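Local coordinates for odorant-binding protein 1d (Locusta migratoria, PDB 4PT1), which probably binds odorants and carries them as a secreted, soluble protein of the insect PBP/GOBP family, at residues A[18-22]-A[53-58]; A[47-52]-A[98-104]. All coordinates share one frame; numbering follows the deposited sequence.

Contact 1. Residues A[18-22]-A[53-58]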
loop_
_atom_site.group_PDB
_atom_site.type_symbol
_atom_site.label_atom_id
_atom_site.label_comp_id
_atom_site.label_asym_id
_atom_site.label_seq_id
_atom_site.Cartn_x
_atom_site.Cartn_y
_atom_site.Cartn_z
ATOM N N VAL A 18 -0.943 6.310 -10.303
ATOM C CA VAL A 18 -1.654 6.444 -9.026
ATOM C C VAL A 18 -0.851 7.289 -8.043
ATOM O O VAL A 18 -1.426 8.083 -7.314
ATOM C CB VAL A 18 -2.100 5.064 -8.457
ATOM C CG1 VAL A 18 -2.769 5.199 -7.099
ATOM C CG2 VAL A 18 -3.082 4.423 -9.422
ATOM N N ASP A 19 0.477 7.188 -8.069
ATOM C CA ASP A 19 1.290 8.069 -7.241
ATOM C C ASP A 19 1.096 9.540 -7.645
ATOM O O ASP A 19 0.997 10.441 -6.800
ATOM C CB ASP A 19 2.778 7.697 -7.335
ATOM C CG ASP A 19 3.660 8.724 -6.695
ATOM O OD1 ASP A 19 3.665 8.778 -5.449
ATOM O OD2 ASP A 19 4.351 9.474 -7.433
ATOM N N HIS A 20 1.036 9.789 -8.950
ATOM C CA HIS A 20 0.828 11.165 -9.414
ATOM C C HIS A 20 -0.443 11.761 -8.836
ATOM O O HIS A 20 -0.409 12.842 -8.243
ATOM C CB HIS A 20 0.834 11.219 -10.914
ATOM C CG HIS A 20 0.641 12.598 -11.453
ATOM N ND1 HIS A 20 1.658 13.470 -11.567
ATOM C CD2 HIS A 20 -0.507 13.273 -11.857
ATOM C CE1 HIS A 20 1.194 14.635 -12.046
ATOM N NE2 HIS A 20 -0.125 14.510 -12.241
ATOM N N THR A 21 -1.561 11.045 -8.941
ATOM C CA THR A 21 -2.837 11.601 -8.496
ATOM C C THR A 21 -2.862 11.686 -6.969
ATOM O O THR A 21 -3.280 12.688 -6.399
ATOM C CB THR A 21 -4.041 10.776 -8.998
ATOM O OG1 THR A 21 -3.898 9.439 -8.576
ATOM C CG2 THR A 21 -4.109 10.758 -10.502
ATOM N N CYS A 22 -2.375 10.657 -6.305
ATOM C CA CYS A 22 -2.459 10.624 -4.842
ATOM C C CYS A 22 -1.501 11.568 -4.115
ATOM O O CYS A 22 -1.832 12.112 -3.047
ATOM C CB CYS A 22 -2.285 9.205 -4.329
ATOM S SG CYS A 22 -3.689 8.133 -4.748
ATOM N N CYS A 53 -5.397 6.809 -0.275
ATOM C CA CYS A 53 -5.693 7.192 -1.647
ATOM C C CYS A 53 -5.348 6.074 -2.625
ATOM O O CYS A 53 -6.111 5.817 -3.544
ATOM C CB CYS A 53 -4.937 8.479 -2.000
ATOM S SG CYS A 53 -5.200 9.039 -3.683
ATOM N N ILE A 54 -4.198 5.428 -2.439
ATOM C CA ILE A 54 -3.806 4.267 -3.241
ATOM C C ILE A 54 -4.874 3.173 -3.127
ATOM O O ILE A 54 -5.307 2.605 -4.119
ATOM C CB ILE A 54 -2.424 3.713 -2.833
ATOM C CG1 ILE A 54 -1.311 4.626 -3.345
ATOM C CG2 ILE A 54 -2.177 2.311 -3.425
ATOM C CD1 ILE A 54 0.030 4.228 -2.784
ATOM N N MET A 55 -5.320 2.886 -1.909
ATOM C CA MET A 55 -6.295 1.815 -1.750
ATOM C C MET A 55 -7.604 2.156 -2.459
ATOM O O MET A 55 -8.237 1.277 -3.045
ATOM C CB MET A 55 -6.529 1.502 -0.275
ATOM C CG MET A 55 -5.302 0.934 0.417
ATOM S SD MET A 55 -5.650 0.507 2.123
ATOM C CE MET A 55 -6.516 -1.050 1.882
ATOM N N VAL A 56 -8.012 3.421 -2.401
ATOM C CA VAL A 56 -9.263 3.866 -3.058
ATOM C C VAL A 56 -9.128 3.728 -4.561
ATOM O O VAL A 56 -10.027 3.247 -5.224
ATOM C CB VAL A 56 -9.641 5.317 -2.692
ATOM C CG1 VAL A 56 -10.826 5.770 -3.534
ATOM C CG2 VAL A 56 -9.981 5.418 -1.213
ATOM N N GLU A 57 -7.975 4.114 -5.096
ATOM C CA GLU A 57 -7.750 4.030 -6.538
ATOM C C GLU A 57 -7.699 2.558 -7.024
ATOM O O GLU A 57 -8.062 2.261 -8.172
ATOM C CB GLU A 57 -6.477 4.782 -6.905
ATOM C CG GLU A 57 -6.584 6.287 -6.717
ATOM C CD GLU A 57 -7.554 6.942 -7.673
ATOM O OE1 GLU A 57 -7.400 6.771 -8.902
ATOM O OE2 GLU A 57 -8.457 7.654 -7.192
ATOM N N PHE A 58 -7.300 1.640 -6.149
ATOM C CA PHE A 58 -7.318 0.201 -6.493
ATOM C C PHE A 58 -8.467 -0.583 -5.842
ATOM O O PHE A 58 -8.370 -1.795 -5.642
ATOM C CB PHE A 58 -5.962 -0.441 -6.178
ATOM C CG PHE A 58 -4.838 0.108 -7.007
ATOM C CD1 PHE A 58 -4.819 -0.092 -8.383
ATOM C CD2 PHE A 58 -3.806 0.828 -6.418
ATOM C CE1 PHE A 58 -3.788 0.429 -9.162
ATOM C CE2 PHE A 58 -2.768 1.342 -7.187
ATOM C CZ PHE A 58 -2.760 1.132 -8.562
HETATM O O HOH W 1 -4.807 7.481 -10.207
#

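Contact 2. Residues A[47-52]-A[98-104]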
loop_
_atom_site.group_PDB
_atom_site.type_symbol
_atom_site.label_atom_id
_atom_site.label_comp_id
_atom_site.label_asym_id
_atom_site.label_seq_id
_atom_site.Cartn_x
_atom_site.Cartn_y
_atom_site.Cartn_z
ATOM N N PHE A 47 0.845 11.305 4.832
ATOM C CA PHE A 47 1.280 9.990 4.365
ATOM C C PHE A 47 0.186 8.917 4.567
ATOM O O PHE A 47 -0.075 8.107 3.676
ATOM C CB PHE A 47 2.598 9.572 5.007
ATOM C CG PHE A 47 3.023 8.195 4.608
ATOM C CD1 PHE A 47 3.469 7.960 3.332
ATOM C CD2 PHE A 47 2.913 7.139 5.492
ATOM C CE1 PHE A 47 3.838 6.680 2.942
ATOM C CE2 PHE A 47 3.270 5.857 5.113
ATOM C CZ PHE A 47 3.729 5.635 3.829
ATOM N N LYS A 48 -0.480 8.910 5.712
ATOM C CA LYS A 48 -1.605 7.990 5.922
ATOM C C LYS A 48 -2.697 8.139 4.844
ATOM O O LYS A 48 -3.244 7.149 4.326
ATOM C CB LYS A 48 -2.206 8.194 7.308
ATOM C CG LYS A 48 -1.162 8.036 8.409
ATOM C CD LYS A 48 -1.802 7.935 9.774
ATOM C CE LYS A 48 -0.737 7.872 10.858
ATOM N NZ LYS A 48 -1.307 8.137 12.204
ATOM N N CYS A 49 -3.009 9.378 4.499
ATOM C CA CYS A 49 -4.038 9.623 3.502
ATOM C C CYS A 49 -3.540 9.262 2.104
ATOM O O CYS A 49 -4.331 8.904 1.260
ATOM C CB CYS A 49 -4.531 11.071 3.583
ATOM S SG CYS A 49 -5.543 11.388 5.060
ATOM N N TYR A 50 -2.225 9.298 1.894
ATOM C CA TYR A 50 -1.627 8.784 0.668
ATOM C C TYR A 50 -1.847 7.260 0.527
ATOM O O TYR A 50 -2.257 6.790 -0.538
ATOM C CB TYR A 50 -0.152 9.129 0.628
ATOM C CG TYR A 50 0.580 8.554 -0.551
ATOM C CD1 TYR A 50 0.573 9.210 -1.789
ATOM C CD2 TYR A 50 1.304 7.378 -0.435
ATOM C CE1 TYR A 50 1.266 8.694 -2.858
ATOM C CE2 TYR A 50 1.991 6.838 -1.515
ATOM C CZ TYR A 50 1.961 7.502 -2.718
ATOM O OH TYR A 50 2.649 6.980 -3.750
ATOM N N LEU A 51 -1.582 6.483 1.583
ATOM C CA LEU A 51 -1.923 5.050 1.616
ATOM C C LEU A 51 -3.404 4.824 1.321
ATOM O O LEU A 51 -3.773 3.971 0.486
ATOM C CB LEU A 51 -1.568 4.412 2.971
ATOM C CG LEU A 51 -0.066 4.372 3.317
ATOM C CD1 LEU A 51 0.126 3.776 4.705
ATOM C CD2 LEU A 51 0.765 3.619 2.273
ATOM N N LYS A 52 -4.252 5.598 1.997
ATOM C CA LYS A 52 -5.696 5.528 1.770
ATOM C C LYS A 52 -6.026 5.798 0.305
ATOM O O LYS A 52 -6.825 5.084 -0.304
ATOM C CB LYS A 52 -6.429 6.491 2.728
ATOM C CG LYS A 52 -7.931 6.594 2.543
ATOM C CD LYS A 52 -8.332 7.745 1.661
ATOM C CE LYS A 52 -9.825 8.002 1.790
ATOM N NZ LYS A 52 -10.225 9.096 0.896
ATOM N N GLU A 98 -10.939 6.394 11.405
ATOM C CA GLU A 98 -10.927 7.374 10.331
ATOM C C GLU A 98 -10.316 6.742 9.095
ATOM O O GLU A 98 -9.334 6.029 9.222
ATOM C CB GLU A 98 -10.121 8.583 10.807
ATOM C CG GLU A 98 -9.930 9.691 9.782
ATOM C CD GLU A 98 -8.601 9.602 9.056
ATOM O OE1 GLU A 98 -8.577 9.844 7.830
ATOM O OE2 GLU A 98 -7.584 9.286 9.703
ATOM N N ALA A 99 -10.896 7.003 7.918
ATOM C CA ALA A 99 -10.464 6.347 6.666
ATOM C C ALA A 99 -8.947 6.287 6.463
ATOM O O ALA A 99 -8.427 5.221 6.131
ATOM C CB ALA A 99 -11.142 6.951 5.445
ATOM N N CYS A 100 -8.237 7.399 6.673
ATOM C CA CYS A 100 -6.779 7.404 6.544
ATOM C C CYS A 100 -6.033 6.526 7.566
ATOM O O CYS A 100 -5.079 5.824 7.213
ATOM C CB CYS A 100 -6.228 8.837 6.536
ATOM S SG CYS A 100 -6.853 9.819 5.141
ATOM N N GLU A 101 -6.440 6.583 8.830
ATOM C CA GLU A 101 -5.771 5.794 9.884
ATOM C C GLU A 101 -5.985 4.309 9.564
ATOM O O GLU A 101 -5.036 3.539 9.597
ATOM C CB GLU A 101 -6.291 6.187 11.290
ATOM C CG GLU A 101 -5.527 5.603 12.495
ATOM C CD GLU A 101 -4.094 6.092 12.645
ATOM O OE1 GLU A 101 -3.725 7.115 12.044
ATOM O OE2 GLU A 101 -3.314 5.458 13.396
ATOM N N THR A 102 -7.219 3.950 9.210
ATOM C CA THR A 102 -7.598 2.576 8.765
ATOM C C THR A 102 -6.648 2.045 7.705
ATOM O O THR A 102 -6.070 0.956 7.864
ATOM C CB THR A 102 -9.045 2.536 8.212
ATOM O OG1 THR A 102 -9.978 2.756 9.282
ATOM C CG2 THR A 102 -9.382 1.184 7.533
ATOM N N ALA A 103 -6.463 2.811 6.629
ATOM C CA ALA A 103 -5.510 2.390 5.593
ATOM C C ALA A 103 -4.106 2.207 6.170
ATOM O O ALA A 103 -3.470 1.185 5.938
ATOM C CB ALA A 103 -5.481 3.380 4.437
ATOM N N TYR A 104 -3.625 3.192 6.938
ATOM C CA TYR A 104 -2.218 3.185 7.420
ATOM C C TYR A 104 -1.932 1.958 8.304
ATOM O O TYR A 104 -0.861 1.354 8.212
ATOM C CB TYR A 104 -1.856 4.519 8.124
ATOM C CG TYR A 104 -0.465 4.569 8.762
ATOM C CD1 TYR A 104 0.675 4.882 8.012
ATOM C CD2 TYR A 104 -0.294 4.306 10.103
ATOM C CE1 TYR A 104 1.939 4.929 8.606
ATOM C CE2 TYR A 104 0.959 4.344 10.714
ATOM C CZ TYR A 104 2.083 4.652 9.964
ATOM O OH TYR A 104 3.347 4.696 10.558
HETATM O O HOH W 2 -1.362 7.004 14.623
#

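Contact 1. Residues A[18-22]-A[53-58]
V18 reaches across to the end of helix 45-57 with both of its methyls, which divide between E57 and F58 but share the phenyl ring. Its CB already stands 4.0 Å from F58 CZ. From there CG1, placed anti to the backbone N (chi1 177°), runs alongside the start of the E57 side chain, 3.7 Å from E57 CB, and also touches I54 CG1 more loosely. CG2 takes the other branch and meets the phenyl ring obliquely at CZ, 3.4 Å from F58 CZ, a close apolar approach. F58 is the first residue past the helical turns, and its ring comes at V18 from the opposite direction.

One helical turn on from V18, the C22–C53 disulfide makes the covalent tie: C22 SG and C53 SG are 2.1 Å apart, with a torsion of -78° about the S–S bond. C22 SG also lies against the E57 chain, 4.0 Å from E57 CG. The polar link is indirect, since a water sits 2.7 Å from T21 OG1 and donates to E57 OE1 at 3.0 Å.

With no direct hydrogen bond between the segments and the axes of the two short helical segments no closer than 9.8 Å, the chemistry is that of a covalent staple beside a small apolar patch: the disulfide, one of the three that define classical insect odorant-binding proteins, fixes the spacing, and the valine packs next to it.

Contact 2. Residues A[47-52]-A[98-104]
Y104 and L51 meet at the apolar centre, L51 CD1 lying 3.5 Å from Y104 CD1; L51 also lines the pocket holding 2-(2-methoxyethoxy)ethanol. Beyond them F47 crosses the tyrosine at about a right angle, the two rings touching at their edges through F47 CE2 and Y104 CE1. Next to Y104, the methyl of A103 presses against the opposing backbone, its CB only 3.4 Å from K52 CA, a tight fit consistent with the 7.4 Å closest approach of the two segment axes. The C49–C100 disulfide locks the pair, its S–S torsion 107°.

Toward the polar edge, K48 has CG anti to the carbonyl carbon (chi1 -56°), which starts the extended chain over one face of the Y104 ring, with K48 CE 3.9 Å from the centroid in a CH-pi contact. Its ammonium then reaches E101, K48 NZ donating to the syn lone pair of E101 OE1 at 2.6 Å, while a water bridges K48 NZ and E101 OE2. Cut back to an alanine, this position would probably uncover that tyrosine face and leave the E101 carboxylate without its salt-bridge mate.

The segments, on helices 45-57 and 99-113, cross at 78° in this all-helical fold, and F47 continues the packing onto M32 and L33 of helix 30-37.

How the contacts relate
Helix 45-57 serves both contacts: residues 47-52 pair with helix 99-113 in contact 2, and the following turn, 53-58, pairs with helix 15-26 in contact 1. The centres lie 11 Å apart, and the segments alternate along the chain, in the order 18-22, 47-52, 53-58, 98-104, so the two disulfide links interlock in sequence. The contacts also touch directly: D19 OD1 and Y50 OH, 2.7 Å apart, form a probable hydrogen bond, and M55 SD packs on A103 CB. Helices 15-26 and 99-113 are thus both tied to helix 45-57, and I54 and L51 bring both contacts to the ligand pocket, consistent with a cross-linked scaffold around an odorant site.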